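Local coordinates for iota-carrageenase (Alteromonas sp., PDB 1H80), which hydrolyses internal 1,4-beta-linkages of iota-carrageenan, a sulfated galactan of red algal cell walls, with inversion of anomeric configuration, at residues His97-Phe111 / Asp129-Tyr143. Numbering follows the deposited sequence. Where two conformers were deposited one is given.
Sequences HRLFEVGVNNIVRNF and DKNLAVFKLGDVRNY. With NA (sodium ion), chain H.
Phe100 and Phe135, Val102 and Leu137, and Asn110 and Asn142 pair at matching positions on adjacent coils of the parallel beta-helix, with strands 100-102 and 135-137 running 4.8 Å apart between their axes. The two phenylalanines meet obliquely: Phe100 CD2 lies over one face of the Phe135 ring, 3.5 Å from CZ, while Val102 CG2 abuts the edge of the same ring. Val102 points its other methyl, CG1, at Val140 CG2, so its two branches bridge Phe135 and Val140, side chains on the same side of the strands. At the corner, the Asn142 amide donates from ND2 to Asn110 OD1 (2.8 Å), an asparagine pair hydrogen-bonded from one coil to the next; Asn142 OD1 also accepts from the backbone N of Val13.

On the other side of the strands, Arg109 bends at chi2 (-68°) and grips Asp139 end-on, NH1 at 2.9 Å and NH2 at 3.0 Å from the single oxygen OD1, both from one face of the carboxylate. The guanidinium of Arg141 lies flat on that of Arg109, the planes 8° apart, and the salt bridge probably eases the approach of like charges. Asp139 OD2 pairs with Arg167 of strand 160-167, which pairs with strand 132-141 on the following coil, so the carboxylate holds arginines of two coils.

At the start of the segments, His97 ND1 donates to the syn lone pair of Asp129 OD2, 2.5 Å away and in the ring plane, although ring and carboxylate stand 86° apart. Asp129 OD1 closes an Asx turn by accepting from Asn131 N; just beyond it, Leu132 O binds the sodium ion at 2.2 Å.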
loop_
_atom_site.group_PDB
_atom_site.type_symbol
_atom_site.label_atom_id
_atom_site.label_comp_id
_atom_site.label_asym_id
_atom_site.label_seq_id
_atom_site.Cartn_x
_atom_site.Cartn_y
_atom_site.Cartn_z
ATOM N N HIS A 97 -9.618 12.917 1.457
ATOM C CA HIS A 97 -9.142 13.337 2.762
ATOM C C HIS A 97 -8.110 12.423 3.386
ATOM O O HIS A 97 -8.038 11.234 3.081
ATOM C CB HIS A 97 -10.331 13.456 3.711
ATOM C CG HIS A 97 -11.382 14.410 3.240
ATOM N ND1 HIS A 97 -12.729 14.163 3.391
ATOM C CD2 HIS A 97 -11.287 15.616 2.633
ATOM C CE1 HIS A 97 -13.419 15.175 2.898
ATOM N NE2 HIS A 97 -12.566 16.071 2.431
ATOM N N ARG A 98 -7.300 13.000 4.265
ATOM C CA ARG A 98 -6.275 12.255 4.979
ATOM C C ARG A 98 -6.297 12.756 6.412
ATOM O O ARG A 98 -6.587 13.926 6.658
ATOM C CB ARG A 98 -4.886 12.506 4.381
ATOM C CG ARG A 98 -4.791 12.309 2.879
ATOM C CD ARG A 98 -4.966 13.632 2.154
ATOM N NE ARG A 98 -4.939 13.472 0.704
ATOM C CZ ARG A 98 -4.910 14.483 -0.156
ATOM N NH1 ARG A 98 -4.898 15.732 0.287
ATOM N NH2 ARG A 98 -4.896 14.245 -1.460
ATOM N N LEU A 99 -6.007 11.876 7.360
ATOM C CA LEU A 99 -5.984 12.283 8.753
ATOM C C LEU A 99 -4.744 13.147 8.929
ATOM O O LEU A 99 -4.804 14.239 9.499
ATOM C CB LEU A 99 -5.887 11.070 9.680
ATOM C CG LEU A 99 -7.105 10.165 9.859
ATOM C CD1 LEU A 99 -6.723 9.006 10.762
ATOM C CD2 LEU A 99 -8.255 10.943 10.461
ATOM N N PHE A 100 -3.625 12.662 8.395
ATOM C CA PHE A 100 -2.348 13.348 8.526
ATOM C C PHE A 100 -1.602 13.517 7.213
ATOM O O PHE A 100 -1.508 12.584 6.417
ATOM C CB PHE A 100 -1.446 12.560 9.478
ATOM C CG PHE A 100 -2.147 12.071 10.711
ATOM C CD1 PHE A 100 -2.655 12.969 11.638
ATOM C CD2 PHE A 100 -2.306 10.706 10.938
ATOM C CE1 PHE A 100 -3.316 12.518 12.779
ATOM C CE2 PHE A 100 -2.964 10.244 12.075
ATOM C CZ PHE A 100 -3.471 11.154 12.997
ATOM N N GLU A 101 -1.061 14.709 6.997
ATOM C CA GLU A 101 -0.280 14.972 5.799
ATOM C C GLU A 101 1.116 15.338 6.279
ATOM O O GLU A 101 1.272 16.130 7.208
ATOM C CB GLU A 101 -0.905 16.105 4.987
ATOM C CG GLU A 101 -2.310 15.765 4.508
ATOM C CD GLU A 101 -2.845 16.741 3.480
ATOM O OE1 GLU A 101 -2.840 17.959 3.751
ATOM O OE2 GLU A 101 -3.277 16.283 2.402
ATOM N N VAL A 102 2.128 14.742 5.661
ATOM C CA VAL A 102 3.505 14.990 6.064
ATOM C C VAL A 102 4.365 15.384 4.876
ATOM O O VAL A 102 4.796 14.531 4.100
ATOM C CB VAL A 102 4.117 13.733 6.719
ATOM C CG1 VAL A 102 5.415 14.090 7.430
ATOM C CG2 VAL A 102 3.116 13.113 7.682
ATOM N N GLY A 103 4.602 16.683 4.730
ATOM C CA GLY A 103 5.426 17.161 3.640
ATOM C C GLY A 103 4.662 17.372 2.352
ATOM O O GLY A 103 5.262 17.523 1.292
ATOM N N VAL A 104 3.337 17.386 2.438
ATOM C CA VAL A 104 2.525 17.582 1.245
ATOM C C VAL A 104 2.530 19.047 0.836
ATOM O O VAL A 104 2.743 19.369 -0.336
ATOM C CB VAL A 104 1.073 17.126 1.477
ATOM C CG1 VAL A 104 0.223 17.456 0.254
ATOM C CG2 VAL A 104 1.041 15.629 1.753
ATOM N N ASN A 105 2.310 19.928 1.809
ATOM C CA ASN A 105 2.271 21.366 1.556
ATOM C C ASN A 105 3.432 22.126 2.177
ATOM O O ASN A 105 3.427 23.357 2.215
ATOM C CB ASN A 105 0.956 21.945 2.072
ATOM C CG ASN A 105 -0.247 21.297 1.429
ATOM O OD1 ASN A 105 -0.423 21.362 0.211
ATOM N ND2 ASN A 105 -1.083 20.661 2.240
ATOM N N ASN A 106 4.422 21.396 2.673
ATOM C CA ASN A 106 5.587 22.024 3.274
ATOM C C ASN A 106 6.748 21.042 3.283
ATOM O O ASN A 106 6.662 19.961 2.701
ATOM C CB ASN A 106 5.268 22.483 4.697
ATOM C CG ASN A 106 4.926 21.330 5.616
ATOM O OD1 ASN A 106 4.756 20.199 5.164
ATOM N ND2 ASN A 106 4.817 21.611 6.910
ATOM N N ILE A 107 7.836 21.429 3.933
ATOM C CA ILE A 107 9.018 20.588 4.009
ATOM C C ILE A 107 9.141 20.093 5.438
ATOM O O ILE A 107 9.178 20.892 6.372
ATOM C CB ILE A 107 10.274 21.391 3.626
ATOM C CG1 ILE A 107 10.088 21.979 2.224
ATOM C CG2 ILE A 107 11.502 20.501 3.691
ATOM C CD1 ILE A 107 11.195 22.922 1.793
ATOM N N VAL A 108 9.196 18.777 5.608
ATOM C CA VAL A 108 9.299 18.201 6.942
ATOM C C VAL A 108 10.561 17.370 7.096
ATOM O O VAL A 108 10.886 16.549 6.241
ATOM C CB VAL A 108 8.086 17.304 7.251
ATOM C CG1 VAL A 108 8.232 16.684 8.638
ATOM C CG2 VAL A 108 6.805 18.119 7.163
ATOM N N ARG A 109 11.269 17.592 8.198
ATOM C CA ARG A 109 12.491 16.858 8.487
ATOM C C ARG A 109 12.461 16.437 9.951
ATOM O O ARG A 109 12.058 17.220 10.811
ATOM C CB ARG A 109 13.714 17.745 8.240
ATOM C CG ARG A 109 13.875 18.237 6.799
ATOM C CD ARG A 109 14.201 17.096 5.843
ATOM N NE ARG A 109 14.416 17.552 4.466
ATOM C CZ ARG A 109 13.487 17.562 3.512
ATOM N NH1 ARG A 109 12.253 17.142 3.763
ATOM N NH2 ARG A 109 13.799 17.979 2.289
ATOM N N ASN A 110 12.876 15.205 10.221
ATOM C CA ASN A 110 12.927 14.673 11.586
ATOM C C ASN A 110 11.539 14.628 12.193
ATOM O O ASN A 110 11.165 15.473 13.010
ATOM C CB ASN A 110 13.838 15.538 12.453
ATOM C CG ASN A 110 15.140 15.865 11.769
ATOM O OD1 ASN A 110 15.747 15.011 11.121
ATOM N ND2 ASN A 110 15.583 17.108 11.910
ATOM N N PHE A 111 10.785 13.609 11.811
ATOM C CA PHE A 111 9.422 13.472 12.278
ATOM C C PHE A 111 9.103 12.039 12.666
ATOM O O PHE A 111 9.564 11.104 12.025
ATOM C CB PHE A 111 8.476 13.911 11.156
ATOM C CG PHE A 111 7.047 13.550 11.396
ATOM C CD1 PHE A 111 6.265 14.304 12.257
ATOM C CD2 PHE A 111 6.495 12.418 10.804
ATOM C CE1 PHE A 111 4.951 13.938 12.529
ATOM C CE2 PHE A 111 5.181 12.042 11.070
ATOM C CZ PHE A 111 4.411 12.802 11.934
ATOM N N ASP A 129 -17.291 8.976 5.367
ATOM C CA ASP A 129 -16.344 9.376 4.334
ATOM C C ASP A 129 -15.667 8.134 3.757
ATOM O O ASP A 129 -15.056 7.361 4.494
ATOM C CB ASP A 129 -15.287 10.297 4.951
ATOM C CG ASP A 129 -14.501 11.073 3.915
ATOM O OD1 ASP A 129 -14.485 10.675 2.730
ATOM O OD2 ASP A 129 -13.882 12.088 4.299
ATOM N N LYS A 130 -15.771 7.936 2.446
ATOM C CA LYS A 130 -15.151 6.772 1.824
ATOM C C LYS A 130 -13.779 7.089 1.230
ATOM O O LYS A 130 -13.021 6.184 0.895
ATOM C CB LYS A 130 -16.056 6.201 0.729
ATOM C CG LYS A 130 -16.132 7.055 -0.519
ATOM C CD LYS A 130 -16.884 6.338 -1.630
ATOM C CE LYS A 130 -16.848 7.144 -2.918
ATOM N NZ LYS A 130 -15.448 7.379 -3.370
ATOM N N ASN A 131 -13.463 8.373 1.099
ATOM C CA ASN A 131 -12.182 8.792 0.536
ATOM C C ASN A 131 -11.230 9.164 1.661
ATOM O O ASN A 131 -10.990 10.343 1.917
ATOM C CB ASN A 131 -12.397 9.987 -0.383
ATOM C CG ASN A 131 -13.421 9.702 -1.455
ATOM O OD1 ASN A 131 -13.301 8.719 -2.183
ATOM N ND2 ASN A 131 -14.436 10.553 -1.557
ATOM N N LEU A 132 -10.683 8.146 2.318
ATOM C CA LEU A 132 -9.792 8.358 3.451
ATOM C C LEU A 132 -8.464 7.620 3.422
ATOM O O LEU A 132 -8.401 6.441 3.094
ATOM C CB LEU A 132 -10.506 7.951 4.739
ATOM C CG LEU A 132 -11.716 8.742 5.226
ATOM C CD1 LEU A 132 -12.419 7.964 6.329
ATOM C CD2 LEU A 132 -11.258 10.103 5.727
ATOM N N ALA A 133 -7.407 8.335 3.787
ATOM C CA ALA A 133 -6.073 7.760 3.902
ATOM C C ALA A 133 -5.632 8.205 5.292
ATOM O O ALA A 133 -6.082 9.241 5.784
ATOM C CB ALA A 133 -5.143 8.328 2.844
ATOM N N VAL A 134 -4.781 7.422 5.943
ATOM C CA VAL A 134 -4.316 7.795 7.271
ATOM C C VAL A 134 -3.174 8.801 7.151
ATOM O O VAL A 134 -3.189 9.853 7.792
ATOM C CB VAL A 134 -3.845 6.558 8.057
ATOM C CG1 VAL A 134 -3.365 6.965 9.437
ATOM C CG2 VAL A 134 -4.989 5.561 8.174
ATOM N N PHE A 135 -2.189 8.473 6.322
ATOM C CA PHE A 135 -1.044 9.351 6.092
ATOM C C PHE A 135 -0.791 9.557 4.611
ATOM O O PHE A 135 -0.877 8.618 3.823
ATOM C CB PHE A 135 0.263 8.761 6.648
ATOM C CG PHE A 135 0.422 8.876 8.130
ATOM C CD1 PHE A 135 -0.036 7.871 8.972
ATOM C CD2 PHE A 135 1.057 9.983 8.686
ATOM C CE1 PHE A 135 0.139 7.964 10.351
ATOM C CE2 PHE A 135 1.235 10.088 10.063
ATOM C CZ PHE A 135 0.775 9.075 10.895
ATOM N N LYS A 136 -0.488 10.792 4.235
ATOM C CA LYS A 136 -0.097 11.081 2.867
ATOM C C LYS A 136 1.266 11.724 3.073
ATOM O O LYS A 136 1.378 12.765 3.725
ATOM C CB LYS A 136 -1.033 12.062 2.168
ATOM C CG LYS A 136 -0.577 12.332 0.738
ATOM C CD LYS A 136 -1.563 13.167 -0.053
ATOM C CE LYS A 136 -1.051 13.381 -1.470
ATOM N NZ LYS A 136 -2.003 14.160 -2.310
ATOM N N LEU A 137 2.303 11.083 2.547
ATOM C CA LEU A 137 3.661 11.582 2.698
ATOM C C LEU A 137 4.129 12.278 1.435
ATOM O O LEU A 137 3.802 11.857 0.324
ATOM C CB LEU A 137 4.610 10.427 3.018
ATOM C CG LEU A 137 4.168 9.481 4.138
ATOM C CD1 LEU A 137 5.215 8.398 4.315
ATOM C CD2 LEU A 137 3.965 10.256 5.436
ATOM N N GLY A 138 4.892 13.349 1.622
ATOM C CA GLY A 138 5.432 14.097 0.504
ATOM C C GLY A 138 6.901 14.392 0.748
ATOM O O GLY A 138 7.726 13.476 0.834
ATOM N N ASP A 139 7.227 15.674 0.867
ATOM C CA ASP A 139 8.600 16.099 1.095
ATOM C C ASP A 139 8.971 15.970 2.568
ATOM O O ASP A 139 8.997 16.957 3.310
ATOM C CB ASP A 139 8.781 17.551 0.649
ATOM C CG ASP A 139 10.241 17.953 0.555
ATOM O OD1 ASP A 139 11.109 17.230 1.095
ATOM O OD2 ASP A 139 10.521 19.005 -0.055
ATOM N N VAL A 140 9.251 14.741 2.981
ATOM C CA VAL A 140 9.632 14.459 4.356
ATOM C C VAL A 140 10.830 13.521 4.363
ATOM O O VAL A 140 10.898 12.582 3.572
ATOM C CB VAL A 140 8.446 13.831 5.145
ATOM C CG1 VAL A 140 7.933 12.587 4.439
ATOM C CG2 VAL A 140 8.881 13.492 6.562
ATOM N N ARG A 141 11.790 13.806 5.239
ATOM C CA ARG A 141 12.989 12.981 5.361
ATOM C C ARG A 141 13.290 12.750 6.822
ATOM O O ARG A 141 13.050 13.627 7.657
ATOM C CB ARG A 141 14.189 13.655 4.709
ATOM C CG ARG A 141 13.972 13.980 3.258
ATOM C CD ARG A 141 15.229 14.529 2.626
ATOM N NE ARG A 141 14.937 15.013 1.286
ATOM C CZ ARG A 141 15.832 15.560 0.475
ATOM N NH1 ARG A 141 17.095 15.693 0.862
ATOM N NH2 ARG A 141 15.456 15.984 -0.722
ATOM N N ASN A 142 13.837 11.572 7.102
ATOM C CA ASN A 142 14.191 11.122 8.440
ATOM C C ASN A 142 12.929 11.038 9.276
ATOM O O ASN A 142 12.665 11.876 10.143
ATOM C CB ASN A 142 15.205 12.049 9.103
ATOM C CG ASN A 142 15.808 11.421 10.334
ATOM O OD1 ASN A 142 16.114 10.230 10.333
ATOM N ND2 ASN A 142 15.976 12.204 11.388
ATOM N N TYR A 143 12.145 10.008 9.001
ATOM C CA TYR A 143 10.891 9.841 9.702
ATOM C C TYR A 143 10.607 8.412 10.099
ATOM O O TYR A 143 11.198 7.469 9.579
ATOM C CB TYR A 143 9.738 10.361 8.838
ATOM C CG TYR A 143 9.497 9.586 7.560
ATOM C CD1 TYR A 143 10.215 9.869 6.395
ATOM C CD2 TYR A 143 8.510 8.608 7.504
ATOM C CE1 TYR A 143 9.942 9.195 5.199
ATOM C CE2 TYR A 143 8.231 7.932 6.321
ATOM C CZ TYR A 143 8.943 8.232 5.175
ATOM O OH TYR A 143 8.619 7.586 4.006
HETATM NA NA NA H . -8.500 4.285 2.457
HETATM O O HOH W 1 13.108 19.718 -0.238
HETATM O O HOH W 2 -7.576 2.987 4.290
#